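Local coordinates for protein amino acid amide racemase (PDB 6GIO) that binds pyridoxal-5'-phosphate and belongs to the class-III aminotransferase family of PLP-dependent enzymes, with two copies in its assembly, at residues R35-E38 with R42-L45; G151-T156 with V389-N394; G327-R332 with L351-D356; H340-D345 with D422-K427; T370-I375 with N394-M399. One frame throughout, in Å; residues are numbered along the deposited sequence.

Contact 1. Residues R35-E38 with R42-L45; sequences RLIE and RSIL
Leu36 and Ile44 face each other as an antiparallel hydrogen-bonded pair: Leu36 N donates to Ile44 O at 2.7 Å, and Ile44 N returns a bond to Leu36 O, also at 2.7 Å. A third backbone bond, Glu38 N to Arg42 O at 2.9 Å, ties the two segments where the turn begins. Arg35 with Leu45 and Ile37 with Ser43 are the non-hydrogen-bonded pairs between and beside these. The axes of these short segments run at 143°, splayed from exact antiparallel.

Charged side chains work at both ends. Arg35 bends at chi3 (75°), which brings its guanidinium over the Leu45 backbone N; NH1 then bonds Ser43 O at 3.0 Å, with the acceptor in the guanidinium plane but the donor well above the carbonyl plane. The still closer approach of Arg35 NE to Ser43 OG is too short to be trusted in detail. NH2 of Arg35 continues to Glu411 on helix 406-424. At the turn end, Glu38 OE1 forms a salt bridge with Arg42 NH2 at 2.8 Å, the carboxylate and guanidinium planes 45° apart. Tyr380 closes this network: its OH bonds Glu38 OE2, its carbonyl bonds Arg42 NH1, and its ring makes a cation-pi contact with Arg42.

Apolar packing is divided by the sheet. Leu36 and Ile44 are buried on one face, and Ile44 CD1 sits over the guanidinium centre of Arg42. On the other, Ile37 CD1 reaches Ser43 CB at 4.2 Å. The whole is a beta hairpin, placed between strands 28-32 and 384-389 of the mixed sheet.

Contact 2. Residues G151-T156 with V389-N394; sequences GHTAMT and VGLNAN
His152 meets Leu391 through its ring carbon: CD2 of the imidazole lies 3.6 Å from CD2 of Leu391, and the same methyl is 3.8 Å from the ring's NE2. The two side chains run alongside each other with reversed sense, and the methyl reaches the ring obliquely. Thr153 adds a second apolar touch, its CG2 lying 4.1 Å from Leu391 CD2. No hydrogen bond crosses between the segments, so the first shell is van der Waals contact alone.

The ring itself is held at both nitrogens. Ala154 N donates to His152 ND1 at 3.1 Å and 167°, and NE2 bonds the carbonyl of Asp210, a pattern consistent with the proton residing on NE2. His152 CG stands anti to the backbone N (chi1 -165°), which turns the ring toward the other loop. Leu391 occupies the second position of a type I beta turn from Gly390 to Ala393, closed by Ala393 N to Gly390 O at 3.1 Å; this turn connects strands 384-389 and 395-398 as a hairpin. On the other side, the short 3-10 segment at 153-154 is bracketed by Met155 N to His152 O at 3.1 Å.

Beyond these, backbone bonds join Gly390 to Asp210 and Leu391 to Gly211, while Gly151 is fixed to Ser138. Asp210 thus meets both the His152 ring and the hairpin turn. The His152 side chain lies about 10 Å from a bound pyridoxal-5'-phosphate.

Contact 3. Residues G327-R332 with L351-D356; sequences GIFADR and LAIGVD
Asp356 OD2, on the same strand that presents Ile353 to Phe329, is gripped by two salt bridges, from Arg347 NH2 and Arg174 NH1. This polar cluster sits at the far end of 351-356 from the contact proper, which is wholly apolar. There, CD1 of Ile353 lies 3.9 Å from CD2 of Phe329, approaching the ring obliquely while the two side chains cross.

The torsions account for the meeting. Phe329 sends its ring anti to the backbone N (chi1 -170°), from the helix toward the strand. Ile353 carries CG1 anti to its carbonyl carbon, and an extended chi2 (156°) takes CD1 out to the helix, where it also comes within 4.4 Å of Ala330 N, a looser approach. Further packing encloses the pair: Phe329 touches Ile409 and Ala412 of helix 406-424, and Ile353 touches Leu333 one turn along helix 318-339. Backbone bonds of Ile353 to Phe398 and of Val355 to Leu396 fix the strand in the mixed sheet that this helix covers.

With 142 Å² buried and no hydrogen bond across, the two segments are joined by non-directional apolar contact; polar partners, such as Asp410 for Arg332, lie outside the pair.

Contact 4. Residues H340-D345 with D422-K427; sequences HSIIGD and DVLDGK
The C-terminal end of helix 406-424 meets the turn that leads into edge strand 343-349, with Leu424 reaching across to Ile342 and His340. CD1 of Leu424 does the touching: it lies 4.2 Å from Ile342 CG2 and equally 4.2 Å from His340 ND1, approaching that ring obliquely. Ile342 holds CG1 anti to the backbone N (chi1 -169°), which leaves CG2 as the branch nearest Leu424 CD1, the two side chains crossing at a slant.

One backbone is a turn, the other a capped helix end. His340 to Ile343 is a type I beta turn, with Ile343 N bonded to His340 O at 3.2 Å. His340 NE2 bonds Asp417 OD1 on the same helix as Leu424, a polar tie beside the apolar one. Past Leu424, Lys427 N returns to Asp422 O at 3.0 Å and Gly426 N to Val423 O at 3.0 Å, while Gly426 has positive phi. Lys427 NZ folds back to Asp425 OD2 at 3.1 Å, a salt bridge on the anti side of the carboxylate.

At the start of the edge strand a classic bulge sets two residues, Gly344 and Asp345, against the single Asp356 of the neighbouring strand; helix 406-424 ends in a Schellman motif with Gly426 as C-prime.

Contact 5. Residues T370-I375 with N394-M399; sequences TTTAKI and NVLEFM
Thr372 and Ile375, one helical turn apart, both meet Leu396 of the strand, each through one of its two methyls. CD2 of Leu396 lies 3.9 Å from Thr372 CG2, and CD1 lies 4.1 Å from Ile375 CG2. Leu396 has CG anti to its carbonyl carbon (chi1 -57°) and chi2 near -177°, torsions that orient the fork so that CD2 faces Thr372 and CD1 faces Ile375. Its side chain passes that of Thr372 head to tail but crosses Ile375 at about a right angle.

Thr372 is turned so that CG2 stands anti to the backbone N, with OG1 beside that N (chi1 -53°). OG1 therefore lies near the preceding helical turn, where it makes a weak bond to Pro368 O, and also 3.7 Å from Asn394 CA. Asn394 sends its amide elsewhere: chi1 of 71° carries the group away from the helix, and ND2 bonds Leu357 O. The side chains of Thr372, Ile375 and Leu396 all touch Leu357, which adds the adjoining strand to the cluster.

All four touching residues are buried. The methyl contacts, together with the absence of any hydrogen bond between the segments, indicate that helix and strand adhere here mainly by apolar packing.

Overall arrangement
Contacts 1, 3, 4 and 5 all reach one seven-stranded mixed sheet, in which strand 43-46 lies beside strand 384-389. Contact 1 comes first along the chain and stands apart, its centre about 19 to 25 Å from those of the other three. Contact 3 is nested in the loop closed by contact 2, and contact 5 in that closed by contact 4, while contacts 2 and 4 cross. Contacts 3, 4 and 5 cluster, the centres of 4 and 5 about 11 Å apart, where helices 318-339, 369-382 and 406-424 pack beside the sheet. Contact 2, sharing Asn394 with contact 5, links this sheet to the loop at 151-156, nearer pyridoxal-5'-phosphate.

Contact 1. Residues R35-E38 with R42-L45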
# COMPACT_ATOMS: atom_id res chain seq x y z
N ARG C 35 -3.97 25.73 -1.02
CA ARG C 35 -2.79 26.18 -0.24
C ARG C 35 -2.43 25.24 0.90
O ARG C 35 -3.31 24.56 1.43
CB ARG C 35 -3.01 27.59 0.32
CG ARG C 35 -3.53 28.61 -0.70
CD ARG C 35 -3.54 30.03 -0.12
NE ARG C 35 -2.18 30.54 -0.06
CZ ARG C 35 -1.56 31.14 -1.08
NH1 ARG C 35 -0.31 31.55 -0.91
NH2 ARG C 35 -2.17 31.36 -2.24
N LEU C 36 -1.14 25.18 1.26
CA LEU C 36 -0.66 24.35 2.34
C LEU C 36 -0.16 25.25 3.46
O LEU C 36 0.41 26.32 3.19
CB LEU C 36 0.48 23.42 1.89
CG LEU C 36 0.00 22.32 0.93
CD1 LEU C 36 1.19 21.64 0.28
CD2 LEU C 36 -0.90 21.30 1.63
N ILE C 37 -0.38 24.83 4.71
CA ILE C 37 0.01 25.68 5.85
C ILE C 37 1.27 25.16 6.51
O ILE C 37 1.31 24.06 7.04
CB ILE C 37 -1.11 25.76 6.92
CG1 ILE C 37 -2.47 25.96 6.29
CG2 ILE C 37 -0.76 26.84 7.96
CD1 ILE C 37 -2.62 27.17 5.41
N GLU C 38 2.31 25.96 6.44
CA GLU C 38 3.57 25.63 7.09
C GLU C 38 3.42 25.83 8.57
O GLU C 38 2.63 26.66 9.01
CB GLU C 38 4.69 26.52 6.54
CG GLU C 38 6.06 26.26 7.15
CD GLU C 38 7.23 26.72 6.26
OE1 GLU C 38 7.10 27.74 5.54
OE2 GLU C 38 8.29 26.02 6.29
N ARG C 42 2.46 30.19 7.85
CA ARG C 42 2.56 30.78 6.49
C ARG C 42 1.80 29.89 5.49
O ARG C 42 1.89 28.67 5.56
CB ARG C 42 4.02 30.93 6.09
CG ARG C 42 4.29 31.87 4.91
CD ARG C 42 5.79 32.16 4.76
NE ARG C 42 6.59 30.94 4.58
CZ ARG C 42 7.09 30.49 3.42
NH1 ARG C 42 6.90 31.14 2.29
NH2 ARG C 42 7.80 29.37 3.40
N SER C 43 1.08 30.51 4.59
CA SER C 43 0.21 29.81 3.64
C SER C 43 0.86 29.70 2.27
O SER C 43 1.02 30.70 1.59
CB SER C 43 -1.11 30.57 3.53
OG SER C 43 -1.81 30.22 2.34
N ILE C 44 1.18 28.48 1.83
CA ILE C 44 1.97 28.26 0.61
C ILE C 44 1.09 27.77 -0.53
O ILE C 44 0.30 26.87 -0.35
CB ILE C 44 3.04 27.19 0.87
CG1 ILE C 44 3.86 27.55 2.12
CG2 ILE C 44 3.95 26.99 -0.36
CD1 ILE C 44 4.55 28.88 2.05
N LEU C 45 1.24 28.35 -1.72
CA LEU C 45 0.47 27.90 -2.89
C LEU C 45 1.00 26.53 -3.35
O LEU C 45 2.18 26.39 -3.62
CB LEU C 45 0.54 28.94 -4.01
CG LEU C 45 -0.19 28.53 -5.31
CD1 LEU C 45 -1.66 28.20 -5.09
CD2 LEU C 45 -0.07 29.59 -6.39

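Contact 2. Residues G151-T156 with V389-N394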
# COMPACT_ATOMS: atom_id res chain seq x y z
N GLY C 151 12.10 1.58 -15.59
CA GLY C 151 13.38 1.93 -16.21
C GLY C 151 14.09 3.15 -15.67
O GLY C 151 15.05 3.62 -16.28
N HIS C 152 13.67 3.69 -14.54
CA HIS C 152 14.19 5.00 -14.13
C HIS C 152 15.56 4.85 -13.45
O HIS C 152 15.81 3.88 -12.75
CB HIS C 152 13.18 5.78 -13.25
CG HIS C 152 13.49 7.25 -13.09
ND1 HIS C 152 14.35 7.73 -12.12
CD2 HIS C 152 13.03 8.34 -13.75
CE1 HIS C 152 14.41 9.05 -12.20
NE2 HIS C 152 13.61 9.45 -13.17
N THR C 153 16.40 5.85 -13.66
CA THR C 153 17.75 5.92 -13.08
C THR C 153 17.79 5.87 -11.55
O THR C 153 18.78 5.46 -11.01
CB THR C 153 18.51 7.19 -13.55
OG1 THR C 153 17.81 8.35 -13.11
CG2 THR C 153 18.59 7.23 -15.06
N ALA C 154 16.74 6.28 -10.86
CA ALA C 154 16.76 6.23 -9.39
C ALA C 154 16.73 4.79 -8.84
O ALA C 154 17.16 4.57 -7.71
CB ALA C 154 15.60 7.03 -8.82
N MET C 155 16.26 3.83 -9.64
CA MET C 155 16.18 2.41 -9.21
C MET C 155 17.22 1.46 -9.87
O MET C 155 17.11 0.22 -9.79
CB MET C 155 14.76 1.92 -9.42
CG MET C 155 13.74 2.78 -8.65
SD MET C 155 12.19 3.20 -9.49
CE MET C 155 12.66 3.07 -11.22
N THR C 156 18.28 2.02 -10.43
CA THR C 156 19.35 1.20 -11.01
C THR C 156 20.26 0.60 -9.92
O THR C 156 21.23 -0.10 -10.22
CB THR C 156 20.21 2.02 -11.98
OG1 THR C 156 20.79 3.14 -11.29
CG2 THR C 156 19.37 2.50 -13.17
N VAL C 389 11.72 16.81 -11.72
CA VAL C 389 11.80 15.45 -12.19
C VAL C 389 12.80 15.38 -13.30
O VAL C 389 13.53 16.34 -13.56
CB VAL C 389 10.40 14.96 -12.65
CG1 VAL C 389 9.46 14.96 -11.44
CG2 VAL C 389 9.85 15.78 -13.81
N GLY C 390 12.91 14.20 -13.91
CA GLY C 390 13.65 14.04 -15.17
C GLY C 390 14.87 13.17 -15.01
O GLY C 390 15.48 13.11 -13.96
N LEU C 391 15.26 12.50 -16.08
CA LEU C 391 16.47 11.67 -16.03
C LEU C 391 17.73 12.52 -15.76
O LEU C 391 18.73 11.97 -15.34
CB LEU C 391 16.62 10.88 -17.34
CG LEU C 391 15.44 9.95 -17.67
CD1 LEU C 391 15.59 9.27 -19.03
CD2 LEU C 391 15.21 8.90 -16.60
N ASN C 392 17.67 13.85 -15.99
CA ASN C 392 18.78 14.74 -15.68
C ASN C 392 18.52 15.70 -14.51
O ASN C 392 19.27 16.63 -14.30
CB ASN C 392 19.17 15.49 -16.96
CG ASN C 392 19.61 14.53 -18.07
OD1 ASN C 392 20.67 13.95 -17.98
ND2 ASN C 392 18.79 14.37 -19.10
N ALA C 393 17.46 15.47 -13.72
CA ALA C 393 17.21 16.27 -12.53
C ALA C 393 17.06 17.79 -12.81
O ALA C 393 17.53 18.63 -12.01
CB ALA C 393 18.32 16.05 -11.52
N ASN C 394 16.43 18.12 -13.93
CA ASN C 394 16.40 19.48 -14.44
C ASN C 394 15.02 19.95 -14.96
O ASN C 394 14.92 20.99 -15.59
CB ASN C 394 17.40 19.57 -15.58
CG ASN C 394 16.92 18.83 -16.79
OD1 ASN C 394 16.61 17.62 -16.71
ND2 ASN C 394 16.83 19.54 -17.93

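Contact 3. Residues G327-R332 with L351-D356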
# COMPACT_ATOMS: atom_id res chain seq x y z
N GLY C 327 -3.66 25.49 -20.15
CA GLY C 327 -3.20 26.27 -21.32
C GLY C 327 -2.75 27.68 -20.96
O GLY C 327 -1.65 28.11 -21.35
N ILE C 328 -3.59 28.40 -20.21
CA ILE C 328 -3.19 29.72 -19.65
C ILE C 328 -1.88 29.64 -18.85
O ILE C 328 -0.97 30.45 -19.05
CB ILE C 328 -4.32 30.35 -18.80
CG1 ILE C 328 -5.59 30.56 -19.67
CG2 ILE C 328 -3.85 31.65 -18.15
CD1 ILE C 328 -6.87 30.70 -18.86
N PHE C 329 -1.78 28.65 -17.94
CA PHE C 329 -0.59 28.51 -17.08
C PHE C 329 0.64 28.21 -17.93
O PHE C 329 1.69 28.84 -17.77
CB PHE C 329 -0.80 27.38 -16.03
CG PHE C 329 0.27 27.32 -14.95
CD1 PHE C 329 1.17 28.37 -14.73
CD2 PHE C 329 0.35 26.21 -14.13
CE1 PHE C 329 2.13 28.30 -13.74
CE2 PHE C 329 1.31 26.13 -13.12
CZ PHE C 329 2.20 27.17 -12.92
N ALA C 330 0.50 27.26 -18.85
CA ALA C 330 1.60 26.86 -19.72
C ALA C 330 2.12 28.08 -20.53
O ALA C 330 3.33 28.28 -20.67
CB ALA C 330 1.19 25.70 -20.66
N ASP C 331 1.20 28.87 -21.06
CA ASP C 331 1.58 30.03 -21.88
C ASP C 331 2.29 31.11 -21.08
O ASP C 331 3.29 31.63 -21.57
CB ASP C 331 0.36 30.58 -22.63
CG ASP C 331 -0.06 29.65 -23.75
OD1 ASP C 331 0.82 28.92 -24.28
OD2 ASP C 331 -1.26 29.67 -24.12
N ARG C 332 1.84 31.37 -19.85
CA ARG C 332 2.60 32.27 -18.93
C ARG C 332 4.03 31.78 -18.78
O ARG C 332 4.97 32.52 -18.94
CB ARG C 332 1.95 32.38 -17.54
CG ARG C 332 0.58 33.05 -17.54
CD ARG C 332 0.63 34.57 -17.78
NE ARG C 332 1.57 35.23 -16.86
CZ ARG C 332 1.27 35.71 -15.65
NH1 ARG C 332 0.02 35.65 -15.21
NH2 ARG C 332 2.20 36.25 -14.88
N LEU C 351 -3.03 20.32 -16.91
CA LEU C 351 -2.34 20.70 -15.68
C LEU C 351 -1.21 19.72 -15.25
O LEU C 351 -0.83 19.65 -14.08
CB LEU C 351 -3.37 20.94 -14.57
CG LEU C 351 -4.14 22.27 -14.69
CD1 LEU C 351 -5.35 22.24 -13.79
CD2 LEU C 351 -3.27 23.49 -14.38
N ALA C 352 -0.67 18.99 -16.23
CA ALA C 352 0.55 18.20 -16.04
C ALA C 352 1.61 18.91 -16.86
O ALA C 352 1.68 18.75 -18.07
CB ALA C 352 0.36 16.77 -16.51
N ILE C 353 2.43 19.71 -16.18
CA ILE C 353 3.29 20.62 -16.86
C ILE C 353 4.71 20.50 -16.40
O ILE C 353 4.96 20.50 -15.19
CB ILE C 353 2.81 22.10 -16.65
CG1 ILE C 353 1.47 22.28 -17.36
CG2 ILE C 353 3.82 23.10 -17.19
CD1 ILE C 353 0.63 23.42 -16.79
N GLY C 354 5.62 20.42 -17.37
CA GLY C 354 7.06 20.38 -17.09
C GLY C 354 7.79 21.55 -17.70
O GLY C 354 7.48 21.96 -18.81
N VAL C 355 8.76 22.08 -16.97
CA VAL C 355 9.65 23.11 -17.48
C VAL C 355 11.11 22.65 -17.50
O VAL C 355 11.75 22.52 -16.47
CB VAL C 355 9.53 24.41 -16.64
CG1 VAL C 355 10.43 25.51 -17.22
CG2 VAL C 355 8.09 24.88 -16.61
N ASP C 356 11.66 22.43 -18.70
CA ASP C 356 12.98 21.84 -18.85
C ASP C 356 14.10 22.92 -18.77
O ASP C 356 14.19 23.81 -19.62
CB ASP C 356 13.01 21.12 -20.20
CG ASP C 356 14.18 20.21 -20.32
OD1 ASP C 356 15.30 20.67 -20.02
OD2 ASP C 356 13.96 19.04 -20.66

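Contact 4. Residues H340-D345 with D422-K427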
# COMPACT_ATOMS: atom_id res chain seq x y z
N HIS C 340 14.17 34.63 -19.30
CA HIS C 340 15.08 33.65 -18.71
C HIS C 340 15.46 32.57 -19.74
O HIS C 340 14.67 31.67 -20.05
CB HIS C 340 14.37 33.02 -17.53
CG HIS C 340 13.90 34.00 -16.50
ND1 HIS C 340 14.78 34.75 -15.74
CD2 HIS C 340 12.66 34.33 -16.08
CE1 HIS C 340 14.10 35.49 -14.89
NE2 HIS C 340 12.81 35.26 -15.07
N SER C 341 16.68 32.62 -20.25
CA SER C 341 17.05 31.70 -21.33
C SER C 341 17.20 30.24 -20.80
O SER C 341 17.15 29.29 -21.60
CB SER C 341 18.28 32.22 -22.09
OG SER C 341 19.34 32.38 -21.19
N ILE C 342 17.32 30.07 -19.48
CA ILE C 342 17.37 28.72 -18.87
C ILE C 342 16.09 27.89 -19.14
O ILE C 342 16.13 26.68 -19.08
CB ILE C 342 17.63 28.79 -17.36
CG1 ILE C 342 17.95 27.41 -16.78
CG2 ILE C 342 16.45 29.42 -16.62
CD1 ILE C 342 18.39 27.46 -15.32
N ILE C 343 14.98 28.55 -19.42
CA ILE C 343 13.74 27.84 -19.72
C ILE C 343 13.81 27.31 -21.16
O ILE C 343 13.50 28.02 -22.12
CB ILE C 343 12.52 28.76 -19.51
CG1 ILE C 343 12.48 29.22 -18.05
CG2 ILE C 343 11.22 28.04 -19.90
CD1 ILE C 343 11.44 30.30 -17.79
N GLY C 344 14.27 26.08 -21.32
CA GLY C 344 14.41 25.52 -22.67
C GLY C 344 13.13 25.00 -23.28
O GLY C 344 12.97 25.03 -24.53
N ASP C 345 12.21 24.51 -22.45
CA ASP C 345 10.95 23.93 -22.96
C ASP C 345 9.90 24.01 -21.86
O ASP C 345 10.22 24.02 -20.67
CB ASP C 345 11.18 22.46 -23.34
CG ASP C 345 10.10 21.88 -24.27
OD1 ASP C 345 9.38 22.62 -24.96
OD2 ASP C 345 10.02 20.63 -24.32
N ASP C 422 16.18 35.17 -9.38
CA ASP C 422 16.99 35.34 -8.15
C ASP C 422 18.12 34.32 -8.14
O ASP C 422 19.20 34.60 -7.67
CB ASP C 422 16.15 35.16 -6.89
CG ASP C 422 15.14 36.29 -6.67
OD1 ASP C 422 15.24 37.32 -7.33
OD2 ASP C 422 14.26 36.16 -5.81
N VAL C 423 17.86 33.11 -8.64
CA VAL C 423 18.90 32.09 -8.65
C VAL C 423 19.99 32.40 -9.70
O VAL C 423 21.20 32.25 -9.42
CB VAL C 423 18.31 30.68 -8.83
CG1 VAL C 423 19.39 29.68 -9.22
CG2 VAL C 423 17.58 30.26 -7.54
N LEU C 424 19.58 32.81 -10.89
CA LEU C 424 20.54 33.15 -11.94
C LEU C 424 21.42 34.36 -11.55
O LEU C 424 22.59 34.38 -11.90
CB LEU C 424 19.83 33.45 -13.23
CG LEU C 424 19.19 32.25 -13.92
CD1 LEU C 424 18.45 32.76 -15.13
CD2 LEU C 424 20.22 31.21 -14.34
N ASP C 425 20.85 35.33 -10.84
CA ASP C 425 21.59 36.53 -10.40
C ASP C 425 22.41 36.18 -9.20
O ASP C 425 22.87 37.09 -8.53
CB ASP C 425 20.66 37.68 -9.97
CG ASP C 425 19.90 38.34 -11.10
OD1 ASP C 425 20.23 38.16 -12.30
OD2 ASP C 425 18.93 39.08 -10.78
N GLY C 426 22.57 34.90 -8.88
CA GLY C 426 23.43 34.47 -7.79
C GLY C 426 23.01 34.94 -6.40
O GLY C 426 23.83 35.33 -5.58
N LYS C 427 21.71 34.88 -6.12
CA LYS C 427 21.21 35.42 -4.87
C LYS C 427 20.81 34.34 -3.86
O LYS C 427 20.31 34.68 -2.78
CB LYS C 427 20.06 36.36 -5.15
CG LYS C 427 20.47 37.51 -6.04
CD LYS C 427 19.52 38.67 -5.87
CE LYS C 427 18.56 38.85 -7.04
NZ LYS C 427 18.97 40.03 -7.86

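Contact 5. Residues T370-I375 with N394-M399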
# COMPACT_ATOMS: atom_id res chain seq x y z
N THR C 370 22.02 21.50 -8.87
CA THR C 370 22.11 22.53 -7.84
C THR C 370 21.31 23.82 -8.18
O THR C 370 20.65 24.42 -7.31
CB THR C 370 23.58 22.84 -7.45
OG1 THR C 370 23.60 23.97 -6.57
CG2 THR C 370 24.41 23.18 -8.63
N THR C 371 21.35 24.23 -9.45
CA THR C 371 20.54 25.34 -9.93
C THR C 371 19.05 25.02 -9.80
O THR C 371 18.30 25.82 -9.26
CB THR C 371 20.89 25.66 -11.39
OG1 THR C 371 22.27 25.99 -11.45
CG2 THR C 371 20.07 26.82 -11.95
N THR C 372 18.64 23.85 -10.27
CA THR C 372 17.25 23.44 -10.18
C THR C 372 16.76 23.39 -8.72
O THR C 372 15.70 23.91 -8.40
CB THR C 372 17.10 22.08 -10.88
OG1 THR C 372 17.64 22.21 -12.22
CG2 THR C 372 15.64 21.61 -10.93
N ALA C 373 17.55 22.82 -7.83
CA ALA C 373 17.20 22.80 -6.39
C ALA C 373 17.07 24.21 -5.78
O ALA C 373 16.21 24.44 -4.95
CB ALA C 373 18.21 21.97 -5.58
N LYS C 374 17.90 25.15 -6.23
CA LYS C 374 17.84 26.51 -5.75
C LYS C 374 16.59 27.18 -6.21
O LYS C 374 16.02 27.99 -5.49
CB LYS C 374 19.05 27.32 -6.25
CG LYS C 374 20.31 27.02 -5.48
CD LYS C 374 21.45 27.87 -5.97
CE LYS C 374 22.72 27.48 -5.24
NZ LYS C 374 23.84 28.41 -5.56
N ILE C 375 16.15 26.88 -7.43
CA ILE C 375 14.89 27.45 -7.92
C ILE C 375 13.69 26.98 -7.05
O ILE C 375 12.82 27.78 -6.69
CB ILE C 375 14.68 27.12 -9.41
CG1 ILE C 375 15.74 27.86 -10.25
CG2 ILE C 375 13.27 27.51 -9.84
CD1 ILE C 375 15.86 27.36 -11.66
N ASN C 394 16.43 18.12 -13.93
CA ASN C 394 16.40 19.48 -14.44
C ASN C 394 15.02 19.95 -14.96
O ASN C 394 14.92 20.99 -15.59
CB ASN C 394 17.40 19.57 -15.58
CG ASN C 394 16.92 18.83 -16.79
OD1 ASN C 394 16.61 17.62 -16.71
ND2 ASN C 394 16.83 19.54 -17.93
N VAL C 395 13.96 19.15 -14.75
CA VAL C 395 12.62 19.51 -15.22
C VAL C 395 11.78 19.89 -13.99
O VAL C 395 11.46 19.03 -13.16
CB VAL C 395 11.89 18.34 -15.96
CG1 VAL C 395 10.59 18.83 -16.56
CG2 VAL C 395 12.72 17.74 -17.06
N LEU C 396 11.42 21.18 -13.87
CA LEU C 396 10.49 21.63 -12.87
C LEU C 396 9.17 20.97 -13.17
O LEU C 396 8.72 20.96 -14.32
CB LEU C 396 10.33 23.15 -12.89
CG LEU C 396 11.58 24.00 -12.71
CD1 LEU C 396 11.19 25.45 -12.69
CD2 LEU C 396 12.37 23.60 -11.49
N GLU C 397 8.55 20.40 -12.13
CA GLU C 397 7.25 19.74 -12.23
C GLU C 397 6.13 20.58 -11.58
O GLU C 397 6.28 21.05 -10.43
CB GLU C 397 7.29 18.37 -11.53
CG GLU C 397 5.91 17.74 -11.40
CD GLU C 397 5.95 16.29 -10.98
OE1 GLU C 397 5.70 15.98 -9.81
OE2 GLU C 397 6.18 15.44 -11.84
N PHE C 398 5.05 20.77 -12.32
CA PHE C 398 3.85 21.47 -11.84
C PHE C 398 2.65 20.55 -12.02
O PHE C 398 2.22 20.26 -13.16
CB PHE C 398 3.64 22.81 -12.55
CG PHE C 398 4.80 23.77 -12.37
CD1 PHE C 398 5.02 24.40 -11.17
CD2 PHE C 398 5.69 23.98 -13.38
CE1 PHE C 398 6.11 25.24 -10.97
CE2 PHE C 398 6.79 24.83 -13.20
CZ PHE C 398 7.00 25.47 -11.99
N MET C 399 2.16 20.07 -10.89
CA MET C 399 1.02 19.14 -10.83
C MET C 399 0.02 19.71 -9.85
O MET C 399 -0.29 19.07 -8.86
CB MET C 399 1.52 17.77 -10.33
CG MET C 399 2.41 17.08 -11.35
SD MET C 399 1.45 16.35 -12.69
CE MET C 399 0.63 15.01 -11.85